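Local coordinates for hypothetical protein (Legionella pneumophila subsp. pneumophila, PDB 4G2A), which is of unknown function but may bind a nutrient, and carries a C-terminal YARHG domain, at residues N2-P13 against H141-V151. Sequence-based numbering, arbitrary orientation.
Sequences NDTAVGGEGSLP and HDYSTGATYDV. With SO4 (sulfate ion), chain K.
A short antiparallel beta ladder pairs strand 4-6, near the N-terminus, with the end of strand 136-150. A5 and Y149 form its hydrogen-bonded pair: A5 N donates to Y149 O at 2.8 Å, and Y149 N answers to A5 O. One step outward V151 N reaches D3 O, while T4 and D150 make the non-hydrogen-bonded pair between. With chi1 at 67°, the Y149 ring swings in between its own backbone N and carbonyl carbon and lies under A5, whose CB sits over one face, 3.6 Å from the centroid, a CH-pi contact. D150 turns its carboxylate to W156 and to backbone N-H groups of the following turn.

Past A5 the ladder breaks. T148 OG1 stands in for a backbone acceptor and takes the N-H of G7 at 2.8 Å; G146 N then bonds to G7 O at 2.7 Å. G7, without a side chain, lies close against G146, their CA atoms 4.0 Å apart. Two waters bridge the segments here, one joining G8 O, G146 O and T148 N, the other G8 O and T148 OG1.

Farther along the two segments diverge, and a third water links S11 O, H141 ND1 and Y143 OH. Y143 OH comes 3.1 Å from G10 CA, which meets the ring at its edge, and the H141 ring packs against P13 CG amid F50, F66, F95 and W127. Having paired antiparallel with the end of strand 136-150, the N-terminal segment goes on as strand 10-15 to join strands 60-68 and 155-160 in the beta-rich domain.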
ATOM      1  N   ASN A   2       5.965  16.114   9.832  1.00 50.37           N
ATOM      2  CA  ASN A   2       5.086  15.132   9.194  1.00 49.12           C
ATOM      3  C   ASN A   2       5.853  13.868   8.779  1.00 48.10           C
ATOM      4  O   ASN A   2       6.506  13.834   7.728  1.00 47.08           O
ATOM      5  CB  ASN A   2       4.351  15.735   7.985  1.00 55.41           C
ATOM      6  CG  ASN A   2       3.007  16.341   8.313  1.00 93.16           C
ATOM      7  OD1 ASN A   2       2.647  17.412   7.802  1.00 94.02           O
ATOM      8  ND2 ASN A   2       2.219  15.664   9.149  1.00 83.87           N
ATOM      9  N   ASP A   3       5.727  12.818   9.619  1.00 41.11           N
ATOM     10  CA  ASP A   3       6.369  11.515   9.475  1.00 39.09           C
ATOM     11  C   ASP A   3       5.848  10.731   8.275  1.00 38.07           C
ATOM     12  O   ASP A   3       6.612  10.036   7.608  1.00 38.18           O
ATOM     13  CB  ASP A   3       6.138  10.669  10.744  1.00 40.82           C
ATOM     14  CG  ASP A   3       6.803  11.153  12.020  1.00 55.66           C
ATOM     15  OD1 ASP A   3       7.621  12.117  11.945  1.00 57.10           O
ATOM     16  OD2 ASP A   3       6.525  10.554  13.104  1.00 60.08           O
ATOM     17  N   THR A   4       4.547  10.795   8.050  1.00 30.35           N
ATOM     18  CA  THR A   4       3.873  10.015   7.030  1.00 29.06           C
ATOM     19  C   THR A   4       3.097  10.878   6.049  1.00 30.74           C
ATOM     20  O   THR A   4       2.340  11.762   6.467  1.00 32.10           O
ATOM     21  CB  THR A   4       2.898   9.031   7.743  1.00 35.83           C
ATOM     22  OG1 THR A   4       3.631   8.284   8.710  1.00 41.77           O
ATOM     23  CG2 THR A   4       2.155   8.077   6.776  1.00 29.81           C
ATOM     24  N   ALA A   5       3.248  10.584   4.749  1.00 23.88           N
ATOM     25  CA  ALA A   5       2.394  11.177   3.736  1.00 22.64           C
ATOM     26  C   ALA A   5       1.290  10.150   3.490  1.00 27.16           C
ATOM     27  O   ALA A   5       1.539   9.075   2.929  1.00 26.78           O
ATOM     28  CB  ALA A   5       3.174  11.507   2.482  1.00 23.42           C
ATOM     29  N   VAL A   6       0.106  10.435   4.049  1.00 23.80           N
ATOM     30  CA  VAL A   6      -1.106   9.619   4.038  1.00 23.01           C
ATOM     31  C   VAL A   6      -1.738   9.655   2.636  1.00 26.90           C
ATOM     32  O   VAL A   6      -2.002  10.741   2.082  1.00 26.73           O
ATOM     33  CB  VAL A   6      -2.074  10.100   5.167  1.00 28.31           C
ATOM     34  CG1 VAL A   6      -3.406   9.354   5.135  1.00 28.27           C
ATOM     35  CG2 VAL A   6      -1.427   9.935   6.538  1.00 27.89           C
ATOM     36  N   GLY A   7      -1.951   8.454   2.077  1.00 22.11           N
ATOM     37  CA  GLY A   7      -2.499   8.279   0.738  1.00 21.96           C
ATOM     38  C   GLY A   7      -3.908   7.720   0.630  1.00 26.02           C
ATOM     39  O   GLY A   7      -4.508   7.775  -0.445  1.00 25.10           O
ATOM     40  N   GLY A   8      -4.441   7.196   1.724  1.00 24.11           N
ATOM     41  CA  GLY A   8      -5.766   6.578   1.744  1.00 24.03           C
ATOM     42  C   GLY A   8      -5.662   5.070   1.786  1.00 27.81           C
ATOM     43  O   GLY A   8      -4.572   4.510   1.635  1.00 26.68           O
ATOM     44  N   GLU A   9      -6.787   4.401   2.029  1.00 25.52           N
ATOM     45  CA  GLU A   9      -6.810   2.941   2.126  1.00 25.31           C
ATOM     46  C   GLU A   9      -8.202   2.378   1.829  1.00 30.51           C
ATOM     47  O   GLU A   9      -9.201   3.111   1.838  1.00 31.26           O
ATOM     48  CB  GLU A   9      -6.322   2.462   3.516  1.00 26.62           C
ATOM     49  CG  GLU A   9      -7.107   2.959   4.738  1.00 34.13           C
ATOM     50  CD  GLU A   9      -6.955   2.105   5.992  1.00 60.77           C
ATOM     51  OE1 GLU A   9      -6.615   0.902   5.875  1.00 59.68           O
ATOM     52  OE2 GLU A   9      -7.240   2.619   7.094  1.00 46.54           O
ATOM     53  N   GLY A  10      -8.241   1.075   1.591  1.00 25.63           N
ATOM     54  CA  GLY A  10      -9.477   0.356   1.356  1.00 25.28           C
ATOM     55  C   GLY A  10     -10.126  -0.142   2.632  1.00 27.80           C
ATOM     56  O   GLY A  10      -9.490  -0.229   3.690  1.00 26.78           O
ATOM     57  N   SER A  11     -11.421  -0.417   2.546  1.00 23.73           N
ATOM     58  CA  SER A  11     -12.202  -0.895   3.686  1.00 24.01           C
ATOM     59  C   SER A  11     -13.299  -1.825   3.207  1.00 27.87           C
ATOM     60  O   SER A  11     -13.812  -1.645   2.090  1.00 26.42           O
ATOM     61  CB  SER A  11     -12.824   0.278   4.444  1.00 27.00           C
ATOM     62  OG  SER A  11     -11.908   0.969   5.280  1.00 33.83           O
ATOM     63  N   LEU A  12     -13.657  -2.818   4.041  1.00 24.62           N
ATOM     64  CA  LEU A  12     -14.790  -3.714   3.765  1.00 25.55           C
ATOM     65  C   LEU A  12     -16.092  -2.889   3.755  1.00 31.20           C
ATOM     66  O   LEU A  12     -16.144  -1.893   4.492  1.00 31.72           O
ATOM     67  CB  LEU A  12     -14.917  -4.819   4.863  1.00 25.48           C
ATOM     68  CG  LEU A  12     -14.023  -6.041   4.797  1.00 29.11           C
ATOM     69  CD1 LEU A  12     -14.319  -6.954   5.944  1.00 29.52           C
ATOM     70  CD2 LEU A  12     -14.196  -6.814   3.487  1.00 30.31           C
ATOM     71  N   PRO A  13     -17.162  -3.263   3.013  1.00 27.77           N
ATOM     72  CA  PRO A  13     -18.437  -2.550   3.197  1.00 27.74           C
ATOM     73  C   PRO A  13     -18.956  -2.875   4.593  1.00 32.79           C
ATOM     74  O   PRO A  13     -18.634  -3.940   5.136  1.00 32.80           O
ATOM     75  CB  PRO A  13     -19.357  -3.127   2.101  1.00 29.69           C
ATOM     76  CG  PRO A  13     -18.538  -4.074   1.310  1.00 33.60           C
ATOM     77  CD  PRO A  13     -17.336  -4.439   2.139  1.00 29.51           C
ATOM     78  N   HIS A 141     -16.709  -3.081  -5.674  1.00 25.23           N
ATOM     79  CA  HIS A 141     -16.054  -1.803  -5.457  1.00 24.04           C
ATOM     80  C   HIS A 141     -14.925  -1.621  -6.457  1.00 28.80           C
ATOM     81  O   HIS A 141     -14.221  -2.574  -6.807  1.00 28.35           O
ATOM     82  CB  HIS A 141     -15.483  -1.707  -4.037  1.00 23.35           C
ATOM     83  CG  HIS A 141     -16.490  -1.517  -2.958  1.00 26.90           C
ATOM     84  ND1 HIS A 141     -16.121  -1.536  -1.621  1.00 28.42           N
ATOM     85  CD2 HIS A 141     -17.829  -1.334  -3.035  1.00 29.76           C
ATOM     86  CE1 HIS A 141     -17.235  -1.352  -0.936  1.00 27.81           C
ATOM     87  NE2 HIS A 141     -18.289  -1.227  -1.746  1.00 29.05           N
ATOM     88  N   ASP A 142     -14.759  -0.388  -6.911  1.00 25.44           N
ATOM     89  CA  ASP A 142     -13.697   0.025  -7.822  1.00 26.19           C
ATOM     90  C   ASP A 142     -13.371   1.452  -7.427  1.00 30.67           C
ATOM     91  O   ASP A 142     -14.262   2.297  -7.402  1.00 31.80           O
ATOM     92  CB  ASP A 142     -14.116  -0.120  -9.305  1.00 28.86           C
ATOM     93  CG  ASP A 142     -13.130   0.365 -10.358  1.00 44.41           C
ATOM     94  OD1 ASP A 142     -12.033   0.828  -9.983  1.00 43.21           O
ATOM     95  OD2 ASP A 142     -13.477   0.323 -11.559  1.00 58.84           O
ATOM     96  N   TYR A 143     -12.127   1.686  -7.014  1.00 26.01           N
ATOM     97  CA  TYR A 143     -11.644   2.991  -6.586  1.00 25.73           C
ATOM     98  C   TYR A 143     -10.112   2.974  -6.543  1.00 28.66           C
ATOM     99  O   TYR A 143      -9.492   1.920  -6.695  1.00 26.67           O
ATOM    100  CB  TYR A 143     -12.243   3.398  -5.215  1.00 25.81           C
ATOM    101  CG  TYR A 143     -11.988   2.396  -4.108  1.00 26.83           C
ATOM    102  CD1 TYR A 143     -12.831   1.302  -3.920  1.00 29.07           C
ATOM    103  CD2 TYR A 143     -10.944   2.575  -3.208  1.00 25.93           C
ATOM    104  CE1 TYR A 143     -12.606   0.386  -2.897  1.00 28.45           C
ATOM    105  CE2 TYR A 143     -10.725   1.679  -2.169  1.00 26.14           C
ATOM    106  CZ  TYR A 143     -11.550   0.577  -2.027  1.00 30.05           C
ATOM    107  OH  TYR A 143     -11.332  -0.308  -1.010  1.00 28.20           O
ATOM    108  N   SER A 144      -9.522   4.151  -6.318  1.00 25.55           N
ATOM    109  CA  SER A 144      -8.077   4.346  -6.196  1.00 24.56           C
ATOM    110  C   SER A 144      -7.766   5.153  -4.966  1.00 26.03           C
ATOM    111  O   SER A 144      -8.632   5.836  -4.440  1.00 24.35           O
ATOM    112  CB  SER A 144      -7.527   5.068  -7.426  1.00 28.38           C
ATOM    113  OG  SER A 144      -7.680   4.241  -8.565  1.00 45.12           O
ATOM    114  N   THR A 145      -6.522   5.092  -4.525  1.00 23.76           N
ATOM    115  CA  THR A 145      -5.983   5.883  -3.412  1.00 23.57           C
ATOM    116  C   THR A 145      -4.592   6.310  -3.834  1.00 27.34           C
ATOM    117  O   THR A 145      -4.088   5.815  -4.848  1.00 27.51           O
ATOM    118  CB  THR A 145      -5.948   5.074  -2.079  1.00 27.03           C
ATOM    119  OG1 THR A 145      -4.962   4.048  -2.169  1.00 25.59           O
ATOM    120  CG2 THR A 145      -7.298   4.487  -1.679  1.00 22.60           C
ATOM    121  N   GLY A 146      -3.970   7.167  -3.039  1.00 23.11           N
ATOM    122  CA  GLY A 146      -2.570   7.528  -3.200  1.00 23.03           C
ATOM    123  C   GLY A 146      -1.732   6.442  -2.543  1.00 29.42           C
ATOM    124  O   GLY A 146      -2.273   5.509  -1.920  1.00 29.25           O
ATOM    125  N   ALA A 147      -0.407   6.514  -2.705  1.00 26.45           N
ATOM    126  CA  ALA A 147       0.428   5.488  -2.111  1.00 25.81           C
ATOM    127  C   ALA A 147       1.165   6.055  -0.908  1.00 29.68           C
ATOM    128  O   ALA A 147       2.129   6.814  -1.051  1.00 29.87           O
ATOM    129  CB  ALA A 147       1.383   4.908  -3.138  1.00 26.93           C
ATOM    130  N   THR A 148       0.657   5.705   0.287  1.00 24.94           N
ATOM    131  CA  THR A 148       1.179   6.080   1.593  1.00 25.00           C
ATOM    132  C   THR A 148       2.686   5.770   1.659  1.00 30.19           C
ATOM    133  O   THR A 148       3.148   4.716   1.212  1.00 29.67           O
ATOM    134  CB  THR A 148       0.351   5.366   2.709  1.00 25.60           C
ATOM    135  OG1 THR A 148      -0.959   5.886   2.641  1.00 24.47           O
ATOM    136  CG2 THR A 148       0.850   5.640   4.121  1.00 21.61           C
ATOM    137  N   TYR A 149       3.435   6.716   2.204  1.00 26.22           N
ATOM    138  CA  TYR A 149       4.859   6.569   2.369  1.00 25.53           C
ATOM    139  C   TYR A 149       5.306   7.386   3.596  1.00 27.54           C
ATOM    140  O   TYR A 149       4.625   8.322   4.003  1.00 25.51           O
ATOM    141  CB  TYR A 149       5.619   6.939   1.066  1.00 26.33           C
ATOM    142  CG  TYR A 149       5.539   8.399   0.680  1.00 27.51           C
ATOM    143  CD1 TYR A 149       4.503   8.874  -0.118  1.00 29.36           C
ATOM    144  CD2 TYR A 149       6.518   9.303   1.088  1.00 28.20           C
ATOM    145  CE1 TYR A 149       4.426  10.220  -0.479  1.00 30.51           C
ATOM    146  CE2 TYR A 149       6.449  10.648   0.739  1.00 29.43           C
ATOM    147  CZ  TYR A 149       5.408  11.101  -0.057  1.00 37.52           C
ATOM    148  OH  TYR A 149       5.350  12.422  -0.412  1.00 37.63           O
ATOM    149  N   ASP A 150       6.438   7.015   4.195  1.00 25.56           N
ATOM    150  CA  ASP A 150       6.904   7.711   5.385  1.00 26.23           C
ATOM    151  C   ASP A 150       8.407   8.033   5.345  1.00 29.53           C
ATOM    152  O   ASP A 150       9.118   7.611   4.421  1.00 27.86           O
ATOM    153  CB  ASP A 150       6.547   6.919   6.660  1.00 27.65           C
ATOM    154  CG  ASP A 150       7.069   5.507   6.711  1.00 33.34           C
ATOM    155  OD1 ASP A 150       8.216   5.273   6.244  1.00 34.09           O
ATOM    156  OD2 ASP A 150       6.410   4.665   7.346  1.00 39.28           O
ATOM    157  N   VAL A 151       8.862   8.788   6.368  1.00 27.40           N
ATOM    158  CA  VAL A 151      10.233   9.285   6.584  1.00 28.82           C
ATOM    159  C   VAL A 151      11.275   8.150   6.818  1.00 35.69           C
ATOM    160  O   VAL A 151      12.462   8.456   6.884  1.00 38.36           O
ATOM    161  CB  VAL A 151      10.280  10.331   7.731  1.00 33.18           C
ATOM    162  CG1 VAL A 151       9.528  11.598   7.328  1.00 32.64           C
ATOM    163  CG2 VAL A 151       9.730   9.768   9.048  1.00 32.73           C
TER
HETATM  164  S   SO4 K 410       2.274  12.484  11.174  1.00 88.32           S
HETATM  165  O1  SO4 K 410       2.340  12.694   9.724  1.00 89.20           O
HETATM  166  O2  SO4 K 410       3.162  13.435  11.859  1.00 87.88           O
HETATM  167  O3  SO4 K 410       0.891  12.708  11.622  1.00 89.06           O
HETATM  168  O4  SO4 K 410       2.680  11.107  11.484  1.00 87.77           O
HETATM  169  O   HOH W   1      -1.696   4.010   0.366  1.00 32.53           O
HETATM  170  O   HOH W   2      -2.868   4.248   4.166  1.00 47.89           O
HETATM  171  O   HOH W   3     -13.568  -2.077  -0.648  1.00 24.24           O